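Local coordinates for protein putative cytochrome P450 120 (Synechocystis sp., PDB 2VE3) that binds heme and retinoic acid and, as a member of the cytochrome P450 family, probably acts as a monooxygenase, at residues Y131-Q134 / W135-N139; V141-Y144 / P145-R149. One frame throughout, in Å; residues are numbered along the deposited sequence.

Contact 1: Y131-Q134 / W135-N139; sequences YLEQ and WGKAN
W135 lies back along its own helix against Y131, one turn earlier. Its CG sits anti to the carbonyl carbon (chi1 -56°), which lays the indole along the preceding turn, with Y131 O and Y131 CB both against the same face, the CB at the six-membered ring. That CB stands 3.7 Å from the centroid of the six-membered ring of W135, close to the ring normal, a CH-pi contact. The two aromatic rings themselves meet obliquely, their planes 44° apart, and Y131 CD2 comes within 3.5 Å of W135 CZ2. The CD2 methyl of L132 meets the indole at its edge, 3.9 Å from W135 CE3. A tryptophan suits this place because its broad, largely apolar plate can lie against the backbone and CB of Y131 while NE1 still reaches a polar partner, Q146 on helix 143-159; Y131 likewise sends its OH to D153 of that helix.

All this happens at the C-terminal end of helix 121-137 in the P450 fold. W135 N to Y131 O (2.9 Å) and G136 N to L132 O are regular helical bonds; K137 N then divides itself between E133 O and, weakly, Q134 O, and A138 is the first residue to leave helical geometry.

On the solvent side, E133 and K137 run side by side. E133 CG touches K137 CE at 3.9 Å, but E133 OE2 and K137 NZ remain 4.4 Å apart, opposite charges beyond a salt bridge. The bent side chain of Q134 brings OE1 to 3.7 Å from W135 NE1, with its amide plane turned 33° from the indole.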
loop_
_atom_site.group_PDB
_atom_site.type_symbol
_atom_site.label_atom_id
_atom_site.label_comp_id
_atom_site.label_asym_id
_atom_site.label_seq_id
_atom_site.Cartn_x
_atom_site.Cartn_y
_atom_site.Cartn_z
ATOM N N TYR A 131 4.043 -5.163 -21.150
ATOM C CA TYR A 131 4.991 -4.134 -20.714
ATOM C C TYR A 131 6.435 -4.605 -20.747
ATOM O O TYR A 131 7.307 -3.846 -21.141
ATOM C CB TYR A 131 4.650 -3.616 -19.314
ATOM C CG TYR A 131 3.600 -2.537 -19.314
ATOM C CD1 TYR A 131 2.249 -2.858 -19.176
ATOM C CD2 TYR A 131 3.950 -1.193 -19.471
ATOM C CE1 TYR A 131 1.284 -1.881 -19.184
ATOM C CE2 TYR A 131 2.977 -0.208 -19.482
ATOM C CZ TYR A 131 1.648 -0.569 -19.338
ATOM O OH TYR A 131 0.667 0.387 -19.339
ATOM N N LEU A 132 6.679 -5.848 -20.328
ATOM C CA LEU A 132 8.028 -6.426 -20.330
ATOM C C LEU A 132 8.631 -6.438 -21.730
ATOM O O LEU A 132 9.805 -6.099 -21.916
ATOM C CB LEU A 132 8.017 -7.842 -19.734
ATOM C CG LEU A 132 7.783 -7.937 -18.224
ATOM C CD1 LEU A 132 7.476 -9.353 -17.791
ATOM C CD2 LEU A 132 8.973 -7.381 -17.453
ATOM N N GLU A 133 7.807 -6.818 -22.704
ATOM C CA GLU A 133 8.182 -6.814 -24.114
ATOM C C GLU A 133 8.637 -5.426 -24.580
ATOM O O GLU A 133 9.700 -5.295 -25.193
ATOM C CB GLU A 133 7.027 -7.348 -24.973
ATOM C CG GLU A 133 7.172 -7.048 -26.472
ATOM C CD GLU A 133 6.487 -8.072 -27.354
ATOM O OE1 GLU A 133 6.786 -9.280 -27.212
ATOM O OE2 GLU A 133 5.664 -7.667 -28.201
ATOM N N GLN A 134 7.838 -4.401 -24.282
ATOM C CA GLN A 134 8.214 -3.019 -24.566
ATOM C C GLN A 134 9.545 -2.641 -23.900
ATOM O O GLN A 134 10.445 -2.126 -24.568
ATOM C CB GLN A 134 7.102 -2.043 -24.151
ATOM C CG GLN A 134 7.371 -0.586 -24.579
ATOM C CD GLN A 134 6.848 0.458 -23.580
ATOM O OE1 GLN A 134 6.250 0.117 -22.553
ATOM N NE2 GLN A 134 7.079 1.740 -23.883
ATOM N N TRP A 135 9.675 -2.915 -22.598
ATOM C CA TRP A 135 10.895 -2.560 -21.849
ATOM C C TRP A 135 12.136 -3.325 -22.314
ATOM O O TRP A 135 13.240 -2.776 -22.330
ATOM C CB TRP A 135 10.709 -2.737 -20.338
ATOM C CG TRP A 135 9.556 -1.970 -19.757
ATOM C CD1 TRP A 135 9.087 -0.746 -20.158
ATOM C CD2 TRP A 135 8.734 -2.375 -18.658
ATOM N NE1 TRP A 135 8.018 -0.371 -19.376
ATOM C CE2 TRP A 135 7.777 -1.356 -18.451
ATOM C CE3 TRP A 135 8.712 -3.505 -17.826
ATOM C CZ2 TRP A 135 6.809 -1.430 -17.439
ATOM C CZ3 TRP A 135 7.745 -3.580 -16.828
ATOM C CH2 TRP A 135 6.806 -2.546 -16.647
ATOM N N GLY A 136 11.943 -4.584 -22.680
ATOM C CA GLY A 136 13.012 -5.408 -23.238
ATOM C C GLY A 136 13.564 -4.940 -24.582
ATOM O O GLY A 136 14.718 -5.236 -24.905
ATOM N N LYS A 137 12.736 -4.229 -25.357
ATOM C CA LYS A 137 13.138 -3.613 -26.630
ATOM C C LYS A 137 13.982 -2.366 -26.435
ATOM O O LYS A 137 14.882 -2.098 -27.231
ATOM C CB LYS A 137 11.921 -3.231 -27.471
ATOM C CG LYS A 137 11.214 -4.386 -28.150
ATOM C CD LYS A 137 10.135 -3.862 -29.080
ATOM C CE LYS A 137 8.922 -4.785 -29.098
ATOM N NZ LYS A 137 7.842 -4.266 -29.984
ATOM N N ALA A 138 13.685 -1.600 -25.385
ATOM C CA ALA A 138 14.373 -0.327 -25.123
ATOM C C ALA A 138 15.829 -0.522 -24.719
ATOM O O ALA A 138 16.248 -1.640 -24.397
ATOM C CB ALA A 138 13.627 0.476 -24.042
ATOM N N ASN A 139 16.603 0.561 -24.742
ATOM C CA ASN A 139 17.949 0.527 -24.181
ATOM C C ASN A 139 17.835 0.716 -22.666
ATOM O O ASN A 139 17.451 -0.217 -21.956
ATOM C CB ASN A 139 18.863 1.579 -24.837
ATOM C CG ASN A 139 20.351 1.307 -24.596
ATOM O OD1 ASN A 139 20.788 0.151 -24.540
ATOM N ND2 ASN A 139 21.136 2.379 -24.467
#

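Contact 2: V141-Y144 / P145-R149; sequences VIWY and PQLRR
R148 NH1 donates a hydrogen bond to Y144 OH over 3.0 Å, with the hydroxyl tilted 21° out of the guanidinium plane and a bent N-H...O angle of 135°. The same guanidinium forms salt bridges with E175 and E257, and an arginine suits the place because its several N-H groups can serve both carboxylates and the phenol. Y144 extends alongside the next turn, its CG opposite the backbone N (chi1 -180°), and R148 CG lies over one face of the ring, toward its rim, while CD passes beyond the rim, 3.6 Å from Y144 CE2. A phenylalanine in place of Y144 would remove the hydroxyl, and R148 NH1 would probably lose one of its partners, E257 remaining, with the guanidinium less firmly fixed in its rotation.

The backbone bonds L147 N to W143 O (2.9 Å) and R148 N to Y144 O establish the helix. L147 CG then packs over the five-membered ring of W143, 4.1 Å from its centroid, while Q146 CB meets the edge of that indole at CD1. Leucine fits here, a branched apolar group against a buried aromatic face. Farther out, P145 CD rests 3.9 Å from I142 CG2 and 3.3 Å from I142 O. Proline is well placed in this first turn, where its lack of an N-H costs no helical bond. V141 CG1 crosses Q146 CG at about a right angle.

The whole is a strand-to-helix junction: edge strand 140-142, paired with strand 437-442, runs directly into helix 143-159 of the P450 fold.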
loop_
_atom_site.group_PDB
_atom_site.type_symbol
_atom_site.label_atom_id
_atom_site.label_comp_id
_atom_site.label_asym_id
_atom_site.label_seq_id
_atom_site.Cartn_x
_atom_site.Cartn_y
_atom_site.Cartn_z
ATOM N N VAL A 141 15.833 1.850 -19.492
ATOM C CA VAL A 141 14.469 2.121 -19.031
ATOM C C VAL A 141 14.504 2.938 -17.739
ATOM O O VAL A 141 15.129 2.534 -16.763
ATOM C CB VAL A 141 13.645 0.827 -18.837
ATOM C CG1 VAL A 141 12.195 1.153 -18.427
ATOM C CG2 VAL A 141 13.655 -0.002 -20.112
ATOM N N ILE A 142 13.870 4.111 -17.756
ATOM C CA ILE A 142 13.592 4.862 -16.519
ATOM C C ILE A 142 12.370 4.196 -15.869
ATOM O O ILE A 142 11.226 4.530 -16.206
ATOM C CB ILE A 142 13.347 6.371 -16.802
ATOM C CG1 ILE A 142 14.547 6.966 -17.551
ATOM C CG2 ILE A 142 13.040 7.137 -15.505
ATOM C CD1 ILE A 142 14.391 8.459 -17.933
ATOM N N TRP A 143 12.617 3.245 -14.957
ATOM C CA TRP A 143 11.591 2.253 -14.602
ATOM C C TRP A 143 10.436 2.747 -13.751
ATOM O O TRP A 143 9.297 2.354 -13.984
ATOM C CB TRP A 143 12.184 1.024 -13.902
ATOM C CG TRP A 143 11.604 -0.272 -14.360
ATOM C CD1 TRP A 143 10.448 -0.454 -15.058
ATOM C CD2 TRP A 143 12.158 -1.579 -14.145
ATOM N NE1 TRP A 143 10.250 -1.797 -15.312
ATOM C CE2 TRP A 143 11.288 -2.507 -14.763
ATOM C CE3 TRP A 143 13.314 -2.057 -13.498
ATOM C CZ2 TRP A 143 11.536 -3.888 -14.754
ATOM C CZ3 TRP A 143 13.567 -3.430 -13.504
ATOM C CH2 TRP A 143 12.680 -4.325 -14.125
ATOM N N TYR A 144 10.713 3.575 -12.753
ATOM C CA TYR A 144 9.665 3.911 -11.808
ATOM C C TYR A 144 8.347 4.406 -12.488
ATOM O O TYR A 144 7.293 3.843 -12.221
ATOM C CB TYR A 144 10.174 4.814 -10.669
ATOM C CG TYR A 144 9.080 5.155 -9.682
ATOM C CD1 TYR A 144 8.638 4.213 -8.737
ATOM C CD2 TYR A 144 8.461 6.409 -9.712
ATOM C CE1 TYR A 144 7.610 4.506 -7.853
ATOM C CE2 TYR A 144 7.440 6.723 -8.817
ATOM C CZ TYR A 144 7.015 5.764 -7.897
ATOM O OH TYR A 144 6.007 6.081 -7.026
ATOM N N PRO A 145 8.416 5.418 -13.394
ATOM C CA PRO A 145 7.224 5.935 -14.096
ATOM C C PRO A 145 6.526 4.898 -14.967
ATOM O O PRO A 145 5.305 4.954 -15.142
ATOM C CB PRO A 145 7.797 7.038 -15.002
ATOM C CG PRO A 145 9.094 7.398 -14.402
ATOM C CD PRO A 145 9.631 6.148 -13.802
ATOM N N GLN A 146 7.309 3.971 -15.511
ATOM C CA GLN A 146 6.791 2.826 -16.257
ATOM C C GLN A 146 5.989 1.861 -15.394
ATOM O O GLN A 146 4.936 1.394 -15.810
ATOM C CB GLN A 146 7.930 2.062 -16.935
ATOM C CG GLN A 146 8.557 2.787 -18.118
ATOM C CD GLN A 146 7.563 3.128 -19.216
ATOM O OE1 GLN A 146 6.887 2.249 -19.778
ATOM N NE2 GLN A 146 7.487 4.411 -19.544
ATOM N N LEU A 147 6.514 1.548 -14.209
ATOM C CA LEU A 147 5.825 0.686 -13.255
ATOM C C LEU A 147 4.491 1.305 -12.845
ATOM O O LEU A 147 3.525 0.583 -12.668
ATOM C CB LEU A 147 6.699 0.423 -12.028
ATOM C CG LEU A 147 7.940 -0.461 -12.271
ATOM C CD1 LEU A 147 8.914 -0.299 -11.115
ATOM C CD2 LEU A 147 7.585 -1.941 -12.474
ATOM N N ARG A 148 4.459 2.639 -12.736
ATOM C CA ARG A 148 3.239 3.387 -12.430
ATOM C C ARG A 148 2.202 3.255 -13.536
ATOM O O ARG A 148 1.008 3.171 -13.252
ATOM C CB ARG A 148 3.532 4.866 -12.169
ATOM C CG ARG A 148 4.237 5.130 -10.856
ATOM C CD ARG A 148 4.206 6.594 -10.459
ATOM N NE ARG A 148 2.873 7.016 -10.042
ATOM C CZ ARG A 148 2.367 6.856 -8.824
ATOM N NH1 ARG A 148 3.089 6.272 -7.868
ATOM N NH2 ARG A 148 1.125 7.276 -8.564
ATOM N N ARG A 149 2.653 3.219 -14.791
ATOM C CA ARG A 149 1.726 3.030 -15.919
ATOM C C ARG A 149 1.125 1.634 -15.884
ATOM O O ARG A 149 -0.087 1.486 -15.986
ATOM C CB ARG A 149 2.392 3.309 -17.269
ATOM C CG ARG A 149 2.806 4.774 -17.456
ATOM C CD ARG A 149 2.830 5.208 -18.932
ATOM N NE ARG A 149 1.641 6.002 -19.272
ATOM C CZ ARG A 149 1.548 7.328 -19.143
ATOM N NH1 ARG A 149 2.581 8.040 -18.690
ATOM N NH2 ARG A 149 0.420 7.946 -19.465
#

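In the fold
Contact 1 precedes contact 2 along the chain, and their centres lie 11 Å apart. The first closes helix 121-137; the second opens helix 143-159, with the short strand 140-142 between them as an edge of a three-stranded antiparallel sheet. The chain thus turns back so that the two helix ends touch directly: W135 NE1 probably donates a hydrogen bond to Q146 OE1, 2.9 Å away, and the rings of W135 and W143 pack edge-to-face. Both contacts lie away from the annotated sites; the side chain of R148 is about 10 Å from the bound retinoic acid and about 12 Å from the heme. Together they join two helices to a small sheet whose middle strand, 437-442, is the chain's last.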